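Local atomic coordinates of pectate lyase/Amb allergen (Acidovorax citrulli, PDB entry 4HWV), a protein that probably cleaves pectate, the de-esterified form of pectin, by calcium-dependent beta-elimination, as other members of polysaccharide lyase family 1 do. Residues I229-A234 with V281-H286; I161-N166 with G181-G186; F304-T309 with R337-R342. All coordinates share one frame; numbering follows the deposited sequence.

Contact 1: I229-A234 with V281-H286; sequences ISVAHA and VDVTRH. With CA (calcium ion), chain C.
Val231 and Val281 each set CG1 anti to the backbone N (chi1 -167° and -177°), which turns CG2 of Val231 toward CG1 of Val281, at 4.2 Å, the two branched groups meeting at a slant. On the same face Val281 CG2 lies 4.1 Å from Ile229 CB, and a methyl of Val283 comes alongside CB of Val231. Phe244 packs against both Ile229 and Val281, so this face belongs to the hydrophobic interior of the parallel beta-helix. The two strands run parallel in exact register, joined by backbone hydrogen bonds from Asp282 N to Ile229 O, Val231 N to Asp282 O (2.8 Å) and Thr284 N to Val231 O. Beyond the strands one more hydrogen bond follows in the loops, from His286 N to Ala232 O at 2.9 Å. Thr284 OG1 packs against Ala232 CB in van der Waals contact at 3.5 Å. There the extended side chain of Arg285 runs beside the His233 ring, pointing the same way.

The other face is polar. Asp282 OD2 binds the calcium ion at 2.2 Å, together with Asp227, Asp278 and three water molecules. Its second oxygen, OD1, accepts a hydrogen bond from Leu305 N on the following coil; with the metal bond on OD2, this holds the carboxylate's rotation. Ser230, paired with Asp282 across the strands, stands in the second shell: its OG hydrogen-bonds Asp227, itself a calcium ligand. Neighbouring strands thus supply a direct ligand and a second-shell residue, consistent with the sheet helping to position the site, and the calcium probably offsets much of the negative charge that the aspartates gather.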
loop_
_atom_site.group_PDB
_atom_site.type_symbol
_atom_site.label_atom_id
_atom_site.label_comp_id
_atom_site.label_asym_id
_atom_site.label_seq_id
_atom_site.Cartn_x
_atom_site.Cartn_y
_atom_site.Cartn_z
ATOM N N ILE A 229 17.655 3.828 -4.712
ATOM C CA ILE A 229 19.082 4.154 -4.690
ATOM C C ILE A 229 19.605 4.070 -6.123
ATOM O O ILE A 229 19.353 3.072 -6.829
ATOM C CB ILE A 229 19.900 3.180 -3.800
ATOM C CG1 ILE A 229 19.361 3.141 -2.356
ATOM C CG2 ILE A 229 21.379 3.581 -3.806
ATOM C CD1 ILE A 229 20.045 2.088 -1.489
ATOM N N SER A 230 20.308 5.118 -6.555
ATOM C CA SER A 230 20.977 5.129 -7.857
ATOM C C SER A 230 22.473 5.149 -7.617
ATOM O O SER A 230 22.967 5.967 -6.816
ATOM C CB SER A 230 20.595 6.377 -8.652
ATOM O OG SER A 230 19.190 6.465 -8.861
ATOM N N VAL A 231 23.197 4.265 -8.304
ATOM C CA VAL A 231 24.638 4.167 -8.152
ATOM C C VAL A 231 25.296 4.378 -9.521
ATOM O O VAL A 231 25.608 3.417 -10.219
ATOM C CB VAL A 231 25.060 2.822 -7.536
ATOM C CG1 VAL A 231 26.524 2.877 -7.109
ATOM C CG2 VAL A 231 24.159 2.472 -6.344
ATOM N N ALA A 232 25.470 5.642 -9.902
ATOM C CA ALA A 232 26.059 5.977 -11.201
ATOM C C ALA A 232 27.466 6.547 -11.061
ATOM O O ALA A 232 28.235 6.540 -12.016
ATOM C CB ALA A 232 25.143 6.969 -11.971
ATOM N N HIS A 233 27.803 7.027 -9.865
ATOM C CA HIS A 233 29.070 7.752 -9.660
ATOM C C HIS A 233 29.661 7.448 -8.307
ATOM O O HIS A 233 30.247 8.319 -7.676
ATOM C CB HIS A 233 28.895 9.270 -9.834
ATOM C CG HIS A 233 28.436 9.647 -11.205
ATOM N ND1 HIS A 233 29.278 9.624 -12.297
ATOM C CD2 HIS A 233 27.215 10.011 -11.676
ATOM C CE1 HIS A 233 28.597 9.960 -13.381
ATOM N NE2 HIS A 233 27.346 10.211 -13.029
ATOM N N ALA A 234 29.524 6.198 -7.880
ATOM C CA ALA A 234 30.110 5.752 -6.618
ATOM C C ALA A 234 30.813 4.430 -6.794
ATOM O O ALA A 234 30.329 3.551 -7.503
ATOM C CB ALA A 234 29.053 5.616 -5.525
ATOM N N VAL A 281 17.322 -0.530 -6.981
ATOM C CA VAL A 281 18.713 -0.085 -6.962
ATOM C C VAL A 281 19.277 -0.304 -8.359
ATOM O O VAL A 281 19.374 -1.443 -8.819
ATOM C CB VAL A 281 19.590 -0.829 -5.927
ATOM C CG1 VAL A 281 20.997 -0.226 -5.938
ATOM C CG2 VAL A 281 18.970 -0.763 -4.526
ATOM N N ASP A 282 19.630 0.791 -9.031
ATOM C CA ASP A 282 20.220 0.721 -10.365
ATOM C C ASP A 282 21.687 1.097 -10.259
ATOM O O ASP A 282 22.037 2.051 -9.557
ATOM C CB ASP A 282 19.513 1.664 -11.343
ATOM C CG ASP A 282 18.140 1.167 -11.763
ATOM O OD1 ASP A 282 17.758 0.010 -11.472
ATOM O OD2 ASP A 282 17.425 1.966 -12.408
ATOM N N VAL A 283 22.536 0.358 -10.958
ATOM C CA VAL A 283 23.978 0.618 -10.968
ATOM C C VAL A 283 24.351 0.834 -12.417
ATOM O O VAL A 283 24.221 -0.075 -13.233
ATOM C CB VAL A 283 24.789 -0.567 -10.373
ATOM C CG1 VAL A 283 26.265 -0.218 -10.315
ATOM C CG2 VAL A 283 24.249 -0.959 -8.994
ATOM N N THR A 284 24.776 2.047 -12.749
ATOM C CA THR A 284 25.023 2.413 -14.146
ATOM C C THR A 284 26.310 3.229 -14.229
ATOM O O THR A 284 26.909 3.563 -13.206
ATOM C CB THR A 284 23.856 3.247 -14.714
ATOM O OG1 THR A 284 23.726 4.447 -13.944
ATOM C CG2 THR A 284 22.542 2.465 -14.679
ATOM N N ARG A 285 26.739 3.529 -15.454
ATOM C CA ARG A 285 27.869 4.421 -15.690
ATOM C C ARG A 285 29.118 3.982 -14.935
ATOM O O ARG A 285 29.677 2.930 -15.236
ATOM C CB ARG A 285 27.473 5.866 -15.388
ATOM C CG ARG A 285 26.524 6.398 -16.461
ATOM C CD ARG A 285 25.993 7.799 -16.179
ATOM N NE ARG A 285 25.167 8.246 -17.300
ATOM C CZ ARG A 285 25.666 8.898 -18.342
ATOM N NH1 ARG A 285 26.950 9.208 -18.339
ATOM N NH2 ARG A 285 24.896 9.259 -19.358
ATOM N N HIS A 286 29.544 4.754 -13.935
ATOM C CA HIS A 286 30.766 4.419 -13.193
ATOM C C HIS A 286 30.514 3.856 -11.799
ATOM O O HIS A 286 31.404 3.821 -10.969
ATOM C CB HIS A 286 31.739 5.595 -13.151
ATOM C CG HIS A 286 32.397 5.866 -14.467
ATOM N ND1 HIS A 286 33.552 6.605 -14.580
ATOM C CD2 HIS A 286 32.069 5.492 -15.729
ATOM C CE1 HIS A 286 33.904 6.683 -15.850
ATOM N NE2 HIS A 286 33.023 6.013 -16.568
HETATM CA CA CA C . 16.937 4.144 -12.384
HETATM O O HOH W 1 17.429 4.434 -14.977
HETATM O O HOH W 2 19.442 4.746 -13.122
HETATM O O HOH W 3 16.682 6.774 -12.550
#

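Contact 2: I161-N166 with G181-G186; sequences ISVPDN and GNLMLG
Ile161 and Met184 are joined by one of three backbone hydrogen bonds, Met184 N to Ile161 O at 2.8 Å. On either side of it Ile161 N donates to Asn182 O (2.9 Å) and Val163 N to Met184 O (2.9 Å), with all three donors moderately tilted from the plane of the carbonyl they use. On one face of the sheet the aliphatic side chains mesh. Leu185 places CG anti to its own carbonyl carbon (chi1 -48°), a torsion that lays CD2 alongside Val163, 3.7 Å from its CB. Leu183 reaches in two directions: its CD2 touches Ile161 CB at 4.1 Å, while its CB borders on CG2 of Val163. On the reverse face Met184 bends away after CB, so that it is CB, rather than the sulfur, that lies against Ile161 O.

These two strands form one end of a four-stranded parallel sheet, successive rungs of the right-handed parallel beta-helix that defines the pectate lyase fold. Their directions differ by 35°, and by Gly186 the direct pairing gives way to a bridge: a water donates to Val163 O at 2.8 Å and weakly accepts from Gly186 N. Ser162 OG joins this water in one of its two conformers, a link that is therefore doubtful.

Further out, Ile195 touches Val163 and Leu185, and Ile197 touches Leu183, so strand 192-198 packs against the aliphatic face. Helix 50-57 packs on Ile161 through Arg50, Ile54 and Leu57. Along the edge turned from strand 160-163, strand 182-185 is hydrogen-bonded to strand 229-234, through the backbones of Leu183 and Leu185 with Ser230.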
loop_
_atom_site.group_PDB
_atom_site.type_symbol
_atom_site.label_atom_id
_atom_site.label_comp_id
_atom_site.label_asym_id
_atom_site.label_seq_id
_atom_site.Cartn_x
_atom_site.Cartn_y
_atom_site.Cartn_z
ATOM N N ILE A 161 18.528 12.921 -3.293
ATOM C CA ILE A 161 19.381 13.315 -2.186
ATOM C C ILE A 161 20.811 12.858 -2.467
ATOM O O ILE A 161 21.064 11.655 -2.633
ATOM C CB ILE A 161 18.903 12.672 -0.859
ATOM C CG1 ILE A 161 17.429 12.993 -0.572
ATOM C CG2 ILE A 161 19.811 13.098 0.290
ATOM C CD1 ILE A 161 17.132 14.467 -0.313
ATOM N N SER A 162 21.741 13.800 -2.548
ATOM C CA SER A 162 23.131 13.493 -2.858
ATOM C C SER A 162 23.867 12.907 -1.645
ATOM O O SER A 162 23.899 13.517 -0.567
ATOM C CB SER A 162 23.833 14.772 -3.320
ATOM O OG SER A 162 25.159 14.495 -3.705
ATOM N N VAL A 163 24.468 11.736 -1.827
ATOM C CA VAL A 163 25.240 11.097 -0.751
ATOM C C VAL A 163 26.730 11.176 -1.066
ATOM O O VAL A 163 27.171 10.700 -2.106
ATOM C CB VAL A 163 24.825 9.620 -0.562
ATOM C CG1 VAL A 163 25.623 8.976 0.558
ATOM C CG2 VAL A 163 23.323 9.536 -0.271
ATOM N N PRO A 164 27.515 11.801 -0.179
ATOM C CA PRO A 164 28.948 12.003 -0.439
ATOM C C PRO A 164 29.820 10.846 0.059
ATOM O O PRO A 164 29.330 9.869 0.623
ATOM C CB PRO A 164 29.252 13.268 0.375
ATOM C CG PRO A 164 28.388 13.080 1.609
ATOM C CD PRO A 164 27.091 12.462 1.073
ATOM N N ASP A 165 31.128 10.972 -0.149
ATOM C CA ASP A 165 32.103 9.961 0.257
ATOM C C ASP A 165 32.023 9.641 1.734
ATOM O O ASP A 165 31.671 10.490 2.562
ATOM C CB ASP A 165 33.530 10.455 0.003
ATOM C CG ASP A 165 33.741 10.907 -1.429
ATOM O OD1 ASP A 165 33.175 11.955 -1.810
ATOM O OD2 ASP A 165 34.467 10.220 -2.172
ATOM N N ASN A 166 32.413 8.414 2.063
ATOM C CA ASN A 166 32.675 8.046 3.449
ATOM C C ASN A 166 31.454 8.246 4.331
ATOM O O ASN A 166 31.522 8.834 5.405
ATOM C CB ASN A 166 33.890 8.801 4.000
ATOM C CG ASN A 166 35.124 8.614 3.148
ATOM O OD1 ASN A 166 35.493 7.494 2.817
ATOM N ND2 ASN A 166 35.769 9.718 2.791
ATOM N N GLY A 181 11.735 8.930 -2.146
ATOM C CA GLY A 181 12.817 9.568 -2.872
ATOM C C GLY A 181 13.955 8.647 -3.209
ATOM O O GLY A 181 13.851 7.423 -3.115
ATOM N N ASN A 182 15.054 9.276 -3.603
ATOM C CA ASN A 182 16.096 8.612 -4.370
ATOM C C ASN A 182 17.431 9.033 -3.804
ATOM O O ASN A 182 17.846 10.183 -4.004
ATOM C CB ASN A 182 15.936 9.096 -5.826
ATOM C CG ASN A 182 16.769 8.331 -6.852
ATOM O OD1 ASN A 182 17.849 7.727 -6.577
ATOM N ND2 ASN A 182 16.301 8.405 -8.088
ATOM N N LEU A 183 18.116 8.118 -3.116
ATOM C CA LEU A 183 19.487 8.407 -2.739
ATOM C C LEU A 183 20.356 8.341 -3.990
ATOM O O LEU A 183 20.259 7.386 -4.779
ATOM C CB LEU A 183 20.012 7.402 -1.708
ATOM C CG LEU A 183 19.252 7.359 -0.386
ATOM C CD1 LEU A 183 19.931 6.358 0.559
ATOM C CD2 LEU A 183 19.144 8.747 0.247
ATOM N N MET A 184 21.180 9.364 -4.177
ATOM C CA MET A 184 22.038 9.444 -5.340
ATOM C C MET A 184 23.486 9.295 -4.891
ATOM O O MET A 184 24.036 10.167 -4.225
ATOM C CB MET A 184 21.784 10.773 -6.045
ATOM C CG MET A 184 22.553 10.967 -7.321
ATOM S SD MET A 184 21.999 9.847 -8.635
ATOM C CE MET A 184 20.238 10.203 -8.746
ATOM N N LEU A 185 24.089 8.161 -5.238
ATOM C CA LEU A 185 25.447 7.893 -4.771
ATOM C C LEU A 185 26.458 8.455 -5.759
ATOM O O LEU A 185 26.851 7.784 -6.730
ATOM C CB LEU A 185 25.672 6.398 -4.474
ATOM C CG LEU A 185 24.601 5.707 -3.617
ATOM C CD1 LEU A 185 25.099 4.335 -3.156
ATOM C CD2 LEU A 185 24.133 6.532 -2.416
ATOM N N GLY A 186 26.845 9.699 -5.505
ATOM C CA GLY A 186 27.728 10.429 -6.396
ATOM C C GLY A 186 26.955 11.162 -7.484
ATOM O O GLY A 186 25.831 10.790 -7.865
HETATM O O HOH W 4 26.824 12.482 -4.215
#

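Contact 3: F304-T309 with R337-R342; sequences FLIGGT and RQARVR
Gly307 O accepts an N-H from Arg342 NH1 at 2.9 Å, lying almost exactly in the guanidinium plane, and a water that takes an N-H from Arg340 NH1 also sits in donating geometry to it. The Arg342 guanidinium is layered: the end of Arg340 lies over one face, with NH1 3.2 Å above the centre, and Thr309 CA over the opposite one, toward its rim. Asp310 forms a salt bridge with Arg342 NE and probably eases the meeting of two like charges. Nearer the calcium site, Leu305 sets CG anti to its backbone N (chi1 -175°), a torsion that brings CD1 over one face of the Arg337 guanidinium, off centre toward its rim, 3.9 Å from CZ.

Hydrogen bonds join the parallel backbones, from Phe304 N to Arg337 O (2.8 Å) at one end and from Arg342 N to Ile306 O (2.8 Å) at the other. The inward face is apolar. Ala339, which follows a cis peptide bond, puts CB 3.9 Å from Phe304 CB and also touches Ile306; Phe297 meets the Phe304 ring edge-to-face. Stacked parallel rungs with an apolar interior and charged groups outside, Arg337 among them lying near the calcium-binding Asp278, fit the pectate lyase beta-helix.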
loop_
_atom_site.group_PDB
_atom_site.type_symbol
_atom_site.label_atom_id
_atom_site.label_comp_id
_atom_site.label_asym_id
_atom_site.label_seq_id
_atom_site.Cartn_x
_atom_site.Cartn_y
_atom_site.Cartn_z
ATOM N N PHE A 304 16.522 -4.192 -10.724
ATOM C CA PHE A 304 17.935 -3.804 -10.763
ATOM C C PHE A 304 18.432 -3.684 -12.198
ATOM O O PHE A 304 18.616 -4.694 -12.883
ATOM C CB PHE A 304 18.810 -4.830 -10.025
ATOM C CG PHE A 304 18.261 -5.234 -8.701
ATOM C CD1 PHE A 304 18.268 -4.344 -7.644
ATOM C CD2 PHE A 304 17.742 -6.507 -8.502
ATOM C CE1 PHE A 304 17.740 -4.703 -6.400
ATOM C CE2 PHE A 304 17.213 -6.878 -7.282
ATOM C CZ PHE A 304 17.216 -5.977 -6.222
ATOM N N LEU A 305 18.647 -2.454 -12.644
ATOM C CA LEU A 305 19.259 -2.219 -13.939
ATOM C C LEU A 305 20.756 -2.059 -13.704
ATOM O O LEU A 305 21.191 -1.092 -13.057
ATOM C CB LEU A 305 18.698 -0.937 -14.559
ATOM C CG LEU A 305 19.172 -0.633 -15.983
ATOM C CD1 LEU A 305 18.555 -1.617 -16.973
ATOM C CD2 LEU A 305 18.800 0.781 -16.370
ATOM N N ILE A 306 21.546 -3.031 -14.177
ATOM C CA ILE A 306 23.002 -2.954 -14.091
ATOM C C ILE A 306 23.495 -2.632 -15.506
ATOM O O ILE A 306 23.503 -3.509 -16.370
ATOM C CB ILE A 306 23.638 -4.280 -13.578
ATOM C CG1 ILE A 306 22.954 -4.780 -12.288
ATOM C CG2 ILE A 306 25.135 -4.085 -13.369
ATOM C CD1 ILE A 306 22.979 -3.767 -11.147
ATOM N N GLY A 307 23.844 -1.366 -15.740
ATOM C CA GLY A 307 24.206 -0.898 -17.073
ATOM C C GLY A 307 22.978 -0.442 -17.846
ATOM O O GLY A 307 22.066 -1.235 -18.109
ATOM N N GLY A 308 22.934 0.837 -18.203
ATOM C CA GLY A 308 21.756 1.421 -18.811
ATOM C C GLY A 308 21.685 1.452 -20.327
ATOM O O GLY A 308 20.675 1.918 -20.851
ATOM N N THR A 309 22.728 0.999 -21.033
ATOM C CA THR A 309 22.727 1.045 -22.488
ATOM C C THR A 309 23.554 -0.063 -23.148
ATOM O O THR A 309 24.591 -0.473 -22.643
ATOM C CB THR A 309 23.257 2.403 -23.002
ATOM O OG1 THR A 309 23.274 2.386 -24.430
ATOM C CG2 THR A 309 24.655 2.697 -22.493
ATOM N N ARG A 337 14.155 -7.753 -14.229
ATOM C CA ARG A 337 15.451 -7.154 -13.894
ATOM C C ARG A 337 15.937 -7.614 -12.524
ATOM O O ARG A 337 16.254 -6.804 -11.648
ATOM C CB ARG A 337 15.420 -5.627 -13.947
ATOM C CG ARG A 337 15.006 -5.059 -15.283
ATOM C CD ARG A 337 15.352 -3.566 -15.283
ATOM N NE ARG A 337 14.832 -2.859 -16.452
ATOM C CZ ARG A 337 14.713 -1.538 -16.537
ATOM N NH1 ARG A 337 15.015 -0.758 -15.503
ATOM N NH2 ARG A 337 14.279 -0.997 -17.664
ATOM N N GLN A 338 16.028 -8.922 -12.338
ATOM C CA GLN A 338 16.474 -9.428 -11.051
ATOM C C GLN A 338 17.661 -10.400 -11.189
ATOM O O GLN A 338 17.555 -11.566 -10.825
ATOM C CB GLN A 338 15.293 -9.985 -10.217
ATOM C CG GLN A 338 14.396 -11.036 -10.896
ATOM C CD GLN A 338 13.048 -11.201 -10.199
ATOM O OE1 GLN A 338 12.965 -11.305 -8.963
ATOM N NE2 GLN A 338 11.982 -11.256 -10.989
ATOM N N ALA A 339 18.815 -9.935 -11.684
ATOM C CA ALA A 339 19.120 -8.572 -12.138
ATOM C C ALA A 339 19.274 -8.568 -13.664
ATOM O O ALA A 339 19.533 -9.624 -14.264
ATOM C CB ALA A 339 20.425 -8.077 -11.486
ATOM N N ARG A 340 19.147 -7.395 -14.281
ATOM C CA ARG A 340 19.422 -7.260 -15.710
ATOM C C ARG A 340 20.838 -6.708 -15.877
ATOM O O ARG A 340 21.114 -5.574 -15.469
ATOM C CB ARG A 340 18.419 -6.327 -16.392
ATOM C CG ARG A 340 18.489 -6.371 -17.912
ATOM C CD ARG A 340 17.915 -5.113 -18.588
ATOM N NE ARG A 340 17.705 -5.362 -20.018
ATOM C CZ ARG A 340 18.687 -5.406 -20.922
ATOM N NH1 ARG A 340 19.950 -5.192 -20.563
ATOM N NH2 ARG A 340 18.406 -5.680 -22.195
ATOM N N VAL A 341 21.737 -7.503 -16.459
ATOM C CA VAL A 341 23.163 -7.175 -16.438
ATOM C C VAL A 341 23.786 -6.890 -17.800
ATOM O O VAL A 341 23.895 -7.790 -18.649
ATOM C CB VAL A 341 23.959 -8.296 -15.760
ATOM C CG1 VAL A 341 25.437 -7.926 -15.739
ATOM C CG2 VAL A 341 23.405 -8.550 -14.351
ATOM N N ARG A 342 24.194 -5.637 -18.000
ATOM C CA ARG A 342 25.070 -5.260 -19.124
ATOM C C ARG A 342 26.452 -4.936 -18.582
ATOM O O ARG A 342 26.556 -4.404 -17.485
ATOM C CB ARG A 342 24.590 -3.999 -19.852
ATOM C CG ARG A 342 23.239 -4.100 -20.525
ATOM C CD ARG A 342 22.901 -2.738 -21.114
ATOM N NE ARG A 342 21.719 -2.722 -21.972
ATOM C CZ ARG A 342 20.538 -2.213 -21.643
ATOM N NH1 ARG A 342 20.340 -1.657 -20.462
ATOM N NH2 ARG A 342 19.549 -2.232 -22.533
HETATM O O HOH W 5 20.975 -3.943 -17.914
#

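All three contacts pair parallel strands between successive coils of one beta-helix, and they differ mainly in what their outer faces carry. Contact 2 is the most buried. It shares a sheet with contact 1, strands 182-185 and 229-234 being neighbours in it. Contacts 1 and 3 are partly buried and also meet through Val283 O with Gly307 N and by packing of Val283 on Ile306. The outer face carries a metal-binding carboxylate in contact 1 and arginines in contact 3, whereas contact 2 presents Ser162 and Met184 there. Contacts 2 and 3 do not touch, their centres lying about 20 Å apart. Inward faces are aliphatic throughout, with an aromatic ring added in contact 3.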